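Pectinesterase 1 (Solanum lycopersicum, PDB 1XG2) removes methyl esters from cell-wall pectin by hydrolysis, releasing methanol, and is held here in complex with a specific inhibitor protein. Local coordinates at residues S77-S82 / Y130-Y135; L113-G116 / V121-R124; S146-T149 / F154-G157. All blocks are in the same frame, centred on the assembly; numbering follows the deposited sequence.

Overall arrangement
All three contacts belong to the pectinesterase domain, a parallel beta-helix, and lie along neighbouring coils of it. Interaction 2 (113-116 with 121-124) is nested in the chain between the two segments of interaction 1 (77-82 with 130-135), and interaction 3 (146-149 with 154-157) follows both. Their centres are about 14 Å (1 and 2), 11 Å (1 and 3) and 10 Å (2 and 3) apart. Strands 113-115, 134-136 and 155-157 are consecutive in one sheet, so each contact reaches that sheet. Interactions 2 and 3 tie it to the other two sheets through the helix interior, while interaction 1 sets a loop over its outer face at the probable catalytic site.

Interaction 1 (S77-S82 / Y130-Y135); sequences STTFRS and YQDTLY
The ring of Tyr135 meets Phe80 at its edge: CE2 of Tyr135 lies 3.8 Å from CA of Phe80, close to the ring plane. From the same corner the tyrosine reaches the Phe80 ring obliquely, its CE2 4.2 Å from CD2 of Phe80, so the two rings touch without stacking. Tyr135 stacks instead on the ring of Phe156, one strand on. Phe80 has a cation-pi partner in Arg114, which also donates from NE to the carbonyl O of Phe80 and so grips this residue twice. Beside the rings sits Thr79. Its OG1 takes the position next to the backbone N (chi1 -59°), which throws CG2 out toward the other segment, where it approaches OD2 of Asp132 to 3.4 Å, the two side chains crossing at about a right angle. This is the active-site cleft of the pectinesterase beta-helix: Asp132 is the predicted proton donor, close to Asp153, the predicted nucleophile, and to Gln109, and Thr79 probably binds substrate. The 77-82 loop holds its curl internally. Thr78 OG1 accepts from Arg81 N at 3.1 Å, an ST motif, while the O of Thr79 takes two donors, N of Ser82 at 3.1 Å and OG of the same serine at 2.7 Å, the latter tilted 18° from the carbonyl plane. Thr78 OG1 also bonds to Thr74 OG1 of the inhibitor chain, and Tyr135 packs on Thr114 of that chain.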
loop_
_atom_site.group_PDB
_atom_site.type_symbol
_atom_site.label_atom_id
_atom_site.label_comp_id
_atom_site.label_asym_id
_atom_site.label_seq_id
_atom_site.Cartn_x
_atom_site.Cartn_y
_atom_site.Cartn_z
ATOM N N SER A 77 12.042 -5.143 14.748
ATOM C CA SER A 77 10.697 -4.819 14.285
ATOM C C SER A 77 10.371 -5.572 13.003
ATOM O O SER A 77 11.264 -5.888 12.228
ATOM C CB SER A 77 10.542 -3.319 14.020
ATOM O OG SER A 77 9.212 -3.025 13.628
ATOM N N THR A 78 9.094 -5.851 12.768
ATOM C CA THR A 78 8.660 -6.185 11.419
ATOM C C THR A 78 8.637 -4.893 10.614
ATOM O O THR A 78 8.541 -3.787 11.171
ATOM C CB THR A 78 7.265 -6.815 11.369
ATOM O OG1 THR A 78 6.290 -5.865 11.800
ATOM C CG2 THR A 78 7.134 -7.988 12.338
ATOM N N THR A 79 8.733 -5.044 9.305
ATOM C CA THR A 79 8.577 -3.939 8.382
ATOM C C THR A 79 7.265 -3.213 8.646
ATOM O O THR A 79 7.247 -2.002 8.778
ATOM C CB THR A 79 8.635 -4.478 6.932
ATOM O OG1 THR A 79 9.898 -5.141 6.711
ATOM C CG2 THR A 79 8.609 -3.336 5.920
ATOM N N PHE A 80 6.177 -3.971 8.754
ATOM C CA PHE A 80 4.840 -3.421 8.936
ATOM C C PHE A 80 4.764 -2.530 10.175
ATOM O O PHE A 80 4.185 -1.459 10.126
ATOM C CB PHE A 80 3.817 -4.579 9.001
ATOM C CG PHE A 80 2.379 -4.145 9.122
ATOM C CD1 PHE A 80 1.760 -4.074 10.357
ATOM C CD2 PHE A 80 1.627 -3.872 7.989
ATOM C CE1 PHE A 80 0.418 -3.703 10.466
ATOM C CE2 PHE A 80 0.289 -3.502 8.084
ATOM C CZ PHE A 80 -0.320 -3.414 9.324
ATOM N N ARG A 81 5.372 -2.968 11.275
ATOM C CA ARG A 81 5.303 -2.241 12.551
ATOM C C ARG A 81 6.478 -1.265 12.777
ATOM O O ARG A 81 6.588 -0.684 13.858
ATOM C CB ARG A 81 5.220 -3.231 13.724
ATOM C CG ARG A 81 3.873 -3.864 13.928
ATOM C CD ARG A 81 3.828 -4.775 15.163
ATOM N NE ARG A 81 3.716 -3.978 16.393
ATOM C CZ ARG A 81 4.080 -4.378 17.618
ATOM N NH1 ARG A 81 4.588 -5.591 17.833
ATOM N NH2 ARG A 81 3.935 -3.543 18.646
ATOM N N SER A 82 7.338 -1.096 11.775
ATOM C CA SER A 82 8.478 -0.176 11.848
ATOM C C SER A 82 8.109 1.289 11.551
ATOM O O SER A 82 8.901 2.193 11.817
ATOM C CB SER A 82 9.611 -0.612 10.898
ATOM O OG SER A 82 9.311 -0.374 9.517
ATOM N N TYR A 130 15.370 5.511 4.144
ATOM C CA TYR A 130 16.277 4.847 3.213
ATOM C C TYR A 130 15.575 3.653 2.579
ATOM O O TYR A 130 14.878 3.831 1.582
ATOM C CB TYR A 130 17.589 4.458 3.916
ATOM C CG TYR A 130 18.470 5.647 4.173
ATOM C CD1 TYR A 130 18.203 6.506 5.230
ATOM C CD2 TYR A 130 19.527 5.955 3.324
ATOM C CE1 TYR A 130 18.989 7.604 5.467
ATOM C CE2 TYR A 130 20.308 7.068 3.551
ATOM C CZ TYR A 130 20.032 7.883 4.620
ATOM O OH TYR A 130 20.803 8.985 4.861
ATOM N N GLN A 131 15.737 2.453 3.139
ATOM C CA GLN A 131 15.077 1.277 2.587
ATOM C C GLN A 131 13.628 1.236 3.078
ATOM O O GLN A 131 13.387 1.353 4.270
ATOM C CB GLN A 131 15.830 -0.017 2.965
ATOM C CG GLN A 131 15.108 -1.315 2.554
ATOM C CD GLN A 131 16.011 -2.539 2.563
ATOM O OE1 GLN A 131 17.139 -2.489 3.076
ATOM N NE2 GLN A 131 15.519 -3.642 2.006
ATOM N N ASP A 132 12.678 1.101 2.148
ATOM C CA ASP A 132 11.249 0.952 2.465
ATOM C C ASP A 132 10.630 2.221 3.085
ATOM O O ASP A 132 9.787 2.140 3.968
ATOM C CB ASP A 132 10.990 -0.223 3.411
ATOM C CG ASP A 132 11.086 -1.567 2.738
ATOM O OD1 ASP A 132 11.656 -1.658 1.634
ATOM O OD2 ASP A 132 10.611 -2.611 3.266
ATOM N N THR A 133 11.042 3.385 2.618
ATOM C CA THR A 133 10.527 4.651 3.151
ATOM C C THR A 133 9.005 4.719 3.278
ATOM O O THR A 133 8.494 5.079 4.330
ATOM C CB THR A 133 10.974 5.792 2.225
ATOM O OG1 THR A 133 12.395 5.930 2.282
ATOM C CG2 THR A 133 10.432 7.122 2.709
ATOM N N LEU A 134 8.306 4.380 2.187
ATOM C CA LEU A 134 6.864 4.580 2.076
ATOM C C LEU A 134 6.167 3.270 1.763
ATOM O O LEU A 134 6.268 2.738 0.653
ATOM C CB LEU A 134 6.539 5.624 0.997
ATOM C CG LEU A 134 5.053 5.842 0.701
ATOM C CD1 LEU A 134 4.345 6.312 1.964
ATOM C CD2 LEU A 134 4.849 6.833 -0.430
ATOM N N TYR A 135 5.465 2.758 2.766
ATOM C CA TYR A 135 4.680 1.539 2.667
ATOM C C TYR A 135 3.243 1.909 2.319
ATOM O O TYR A 135 2.400 2.083 3.209
ATOM C CB TYR A 135 4.727 0.798 4.018
ATOM C CG TYR A 135 4.444 -0.690 4.005
ATOM C CD1 TYR A 135 3.902 -1.333 2.903
ATOM C CD2 TYR A 135 4.765 -1.462 5.123
ATOM C CE1 TYR A 135 3.667 -2.706 2.914
ATOM C CE2 TYR A 135 4.541 -2.816 5.147
ATOM C CZ TYR A 135 3.995 -3.442 4.054
ATOM O OH TYR A 135 3.788 -4.800 4.122
#

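Interaction 2 (L113-G116 / V121-R124); sequences LRVG and VINR
Ile122 faces Leu113 and Val115 across the inside of the parallel beta-helix, where strands 113-115 and 120-123 of one coil belong to two different sheets and point side chains at each other through the core. The CA atoms of Val115 and Ile122 stay 9.6 Å apart and no hydrogen bond crosses, so the join is made by methyl and methylene groups alone. Leu113 reaches over with CD2: CG is anti to the backbone N (chi1 177°) and CD2 continues the chain outward, coming to CG1 of Ile122 at 4.3 Å. Val115, two residues on and therefore on the same inward side of its strand, offers CG2, which meets CD1 of Ile122 at 4.4 Å. Here the two methyls meet flank to flank, neither terminal bond aimed at the other group. The isoleucine chain is folded rather than extended (chi2 77°), and this bend leaves CG1 for the leucine and CD1 for the valine. Both distances are loose van der Waals contacts, and the 88 Å² they bury is modest. Tyr143, from the next coil, packs against both Val115 and Ile122, and Leu85, from the coil before, lies against Leu113. Arg114 and Asn123 turn outward, Arg114 packing on Ala86 of the neighbouring strand. Arg124 lies just past its strand, where the chain turns; its NE forms a salt bridge to OD1 of Asp96, while OD1 of Asn123 sits 3.5 Å above its guanidinium plane, offset toward the rim.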
loop_
_atom_site.group_PDB
_atom_site.type_symbol
_atom_site.label_atom_id
_atom_site.label_comp_id
_atom_site.label_asym_id
_atom_site.label_seq_id
_atom_site.Cartn_x
_atom_site.Cartn_y
_atom_site.Cartn_z
ATOM N N LEU A 113 6.456 6.233 6.626
ATOM C CA LEU A 113 5.002 6.249 6.601
ATOM C C LEU A 113 4.422 4.950 6.053
ATOM O O LEU A 113 4.791 4.506 4.967
ATOM C CB LEU A 113 4.518 7.404 5.727
ATOM C CG LEU A 113 3.010 7.555 5.514
ATOM C CD1 LEU A 113 2.303 7.954 6.795
ATOM C CD2 LEU A 113 2.771 8.577 4.417
ATOM N N ARG A 114 3.481 4.370 6.788
ATOM C CA ARG A 114 2.643 3.302 6.253
ATOM C C ARG A 114 1.206 3.780 6.148
ATOM O O ARG A 114 0.634 4.298 7.102
ATOM C CB ARG A 114 2.705 2.037 7.094
ATOM C CG ARG A 114 1.639 1.011 6.726
ATOM C CD ARG A 114 1.909 -0.369 7.286
ATOM N NE ARG A 114 1.943 -0.364 8.747
ATOM C CZ ARG A 114 0.869 -0.292 9.539
ATOM N NH1 ARG A 114 -0.357 -0.227 9.037
ATOM N NH2 ARG A 114 1.029 -0.299 10.859
ATOM N N VAL A 115 0.626 3.596 4.971
ATOM C CA VAL A 115 -0.775 3.900 4.757
ATOM C C VAL A 115 -1.508 2.658 4.267
ATOM O O VAL A 115 -1.109 2.053 3.278
ATOM C CB VAL A 115 -0.930 5.038 3.754
ATOM C CG1 VAL A 115 -2.389 5.396 3.579
ATOM C CG2 VAL A 115 -0.121 6.277 4.217
ATOM N N GLY A 116 -2.568 2.292 4.986
ATOM C CA GLY A 116 -3.542 1.286 4.573
ATOM C C GLY A 116 -4.964 1.818 4.739
ATOM O O GLY A 116 -5.877 1.070 5.072
ATOM N N VAL A 121 -5.330 10.949 1.305
ATOM C CA VAL A 121 -4.580 11.942 0.561
ATOM C C VAL A 121 -3.365 12.353 1.373
ATOM O O VAL A 121 -3.480 12.652 2.567
ATOM C CB VAL A 121 -5.418 13.215 0.295
ATOM C CG1 VAL A 121 -4.571 14.262 -0.479
ATOM C CG2 VAL A 121 -6.661 12.868 -0.469
ATOM N N ILE A 122 -2.208 12.348 0.723
ATOM C CA ILE A 122 -0.968 12.842 1.300
ATOM C C ILE A 122 -0.581 14.051 0.431
ATOM O O ILE A 122 -0.202 13.901 -0.723
ATOM C CB ILE A 122 0.099 11.713 1.314
ATOM C CG1 ILE A 122 -0.334 10.584 2.258
ATOM C CG2 ILE A 122 1.444 12.221 1.799
ATOM C CD1 ILE A 122 -1.401 9.661 1.711
ATOM N N ASN A 123 -0.679 15.246 1.009
ATOM C CA ASN A 123 -0.554 16.505 0.301
ATOM C C ASN A 123 0.553 17.364 0.907
ATOM O O ASN A 123 0.516 17.667 2.084
ATOM C CB ASN A 123 -1.882 17.249 0.420
ATOM C CG ASN A 123 -1.952 18.499 -0.453
ATOM O OD1 ASN A 123 -2.597 19.488 -0.111
ATOM N ND2 ASN A 123 -1.246 18.460 -1.580
ATOM N N ARG A 124 1.518 17.754 0.093
ATOM C CA ARG A 124 2.596 18.644 0.509
ATOM C C ARG A 124 3.331 18.082 1.732
ATOM O O ARG A 124 3.542 18.791 2.714
ATOM C CB ARG A 124 2.060 20.045 0.811
ATOM C CG ARG A 124 1.447 20.744 -0.404
ATOM C CD ARG A 124 1.247 22.243 -0.205
ATOM N NE ARG A 124 0.422 22.554 0.957
ATOM C CZ ARG A 124 -0.889 22.811 0.929
ATOM N NH1 ARG A 124 -1.576 22.825 -0.205
ATOM N NH2 ARG A 124 -1.516 23.085 2.058
#

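Interaction 3 (S146-T149 / F154-G157); sequences SYVT and FIFG
A coil of the beta-helix turns from strand 147-150 into strand 155-157 through a short bend that carries Asp153, the predicted nucleophile, and this contact packs the inside of that bend. Phe154, the residue right after Asp153, folds its ring back over the strand it came from. CG lies between the backbone N and the carbonyl carbon (chi1 74°), and this rotation brings the ring against the Val148-Thr149 backbone. One face receives C of Thr149, 4.0 Å above the plane and toward the rim. At the edge, in plane, CG1 of Val148 comes to CD1 of Phe154 at 3.9 Å, the two side chains running obliquely to each other. The carbonyl O of Val148 also approaches CE1 of the ring, at 3.6 Å. That same valine methyl has a second neighbour in Ile155, whose CG1 lies 4.2 Å from Val148 CG1, and Leu168 of the next coil touches both residues. Val181 and Thr133 pack on Phe154 as well. Thr149 points its CB away from this contact, and its OG1 bonds to the O of Val169. Strands of successive sheets joined by a bend, with inward side chains meeting across the interior, are the build of a parallel beta-helix.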
loop_
_atom_site.group_PDB
_atom_site.type_symbol
_atom_site.label_atom_id
_atom_site.label_comp_id
_atom_site.label_asym_id
_atom_site.label_seq_id
_atom_site.Cartn_x
_atom_site.Cartn_y
_atom_site.Cartn_z
ATOM N N SER A 146 4.263 16.247 -3.138
ATOM C CA SER A 146 5.019 15.743 -1.999
ATOM C C SER A 146 6.434 15.354 -2.419
ATOM O O SER A 146 6.728 15.193 -3.600
ATOM C CB SER A 146 4.281 14.559 -1.358
ATOM O OG SER A 146 3.081 14.984 -0.715
ATOM N N TYR A 147 7.303 15.205 -1.424
ATOM C CA TYR A 147 8.665 14.765 -1.613
ATOM C C TYR A 147 8.770 13.410 -0.917
ATOM O O TYR A 147 8.406 13.293 0.238
ATOM C CB TYR A 147 9.574 15.810 -0.969
ATOM C CG TYR A 147 11.053 15.658 -1.114
ATOM C CD1 TYR A 147 11.766 16.402 -2.061
ATOM C CD2 TYR A 147 11.770 14.841 -0.234
ATOM C CE1 TYR A 147 13.176 16.292 -2.148
ATOM C CE2 TYR A 147 13.157 14.734 -0.302
ATOM C CZ TYR A 147 13.864 15.448 -1.255
ATOM O OH TYR A 147 15.248 15.299 -1.298
ATOM N N VAL A 148 9.184 12.382 -1.647
ATOM C CA VAL A 148 9.438 11.071 -1.071
ATOM C C VAL A 148 10.874 10.726 -1.415
ATOM O O VAL A 148 11.249 10.726 -2.589
ATOM C CB VAL A 148 8.503 9.995 -1.638
ATOM C CG1 VAL A 148 8.733 8.664 -0.938
ATOM C CG2 VAL A 148 7.044 10.429 -1.499
ATOM N N THR A 149 11.679 10.432 -0.397
ATOM C CA THR A 149 13.065 10.063 -0.616
ATOM C C THR A 149 13.448 8.743 0.053
ATOM O O THR A 149 12.955 8.388 1.125
ATOM C CB THR A 149 13.995 11.230 -0.207
ATOM O OG1 THR A 149 15.338 10.943 -0.599
ATOM C CG2 THR A 149 14.063 11.421 1.315
ATOM N N PHE A 154 11.791 2.147 -2.097
ATOM C CA PHE A 154 11.321 3.200 -1.204
ATOM C C PHE A 154 9.838 3.567 -1.363
ATOM O O PHE A 154 9.260 4.242 -0.497
ATOM C CB PHE A 154 12.306 4.387 -1.116
ATOM C CG PHE A 154 12.372 5.313 -2.321
ATOM C CD1 PHE A 154 11.487 6.368 -2.441
ATOM C CD2 PHE A 154 13.434 5.244 -3.221
ATOM C CE1 PHE A 154 11.583 7.266 -3.487
ATOM C CE2 PHE A 154 13.551 6.163 -4.261
ATOM C CZ PHE A 154 12.603 7.177 -4.390
ATOM N N ILE A 155 9.209 3.049 -2.413
ATOM C CA ILE A 155 7.749 3.050 -2.511
ATOM C C ILE A 155 7.303 1.624 -2.770
ATOM O O ILE A 155 7.515 1.087 -3.858
ATOM C CB ILE A 155 7.245 3.968 -3.627
ATOM C CG1 ILE A 155 7.720 5.399 -3.397
ATOM C CG2 ILE A 155 5.718 3.947 -3.673
ATOM C CD1 ILE A 155 7.451 6.323 -4.562
ATOM N N PHE A 156 6.692 1.000 -1.769
ATOM C CA PHE A 156 6.392 -0.424 -1.859
ATOM C C PHE A 156 5.059 -0.765 -1.211
ATOM O O PHE A 156 4.537 0.009 -0.417
ATOM C CB PHE A 156 7.531 -1.250 -1.237
ATOM C CG PHE A 156 7.545 -1.236 0.259
ATOM C CD1 PHE A 156 7.178 -2.369 0.984
ATOM C CD2 PHE A 156 7.908 -0.101 0.948
ATOM C CE1 PHE A 156 7.176 -2.367 2.369
ATOM C CE2 PHE A 156 7.917 -0.095 2.336
ATOM C CZ PHE A 156 7.557 -1.235 3.048
ATOM N N GLY A 157 4.524 -1.936 -1.554
ATOM C CA GLY A 157 3.224 -2.366 -1.062
ATOM C C GLY A 157 2.285 -2.730 -2.201
ATOM O O GLY A 157 2.723 -2.980 -3.320
#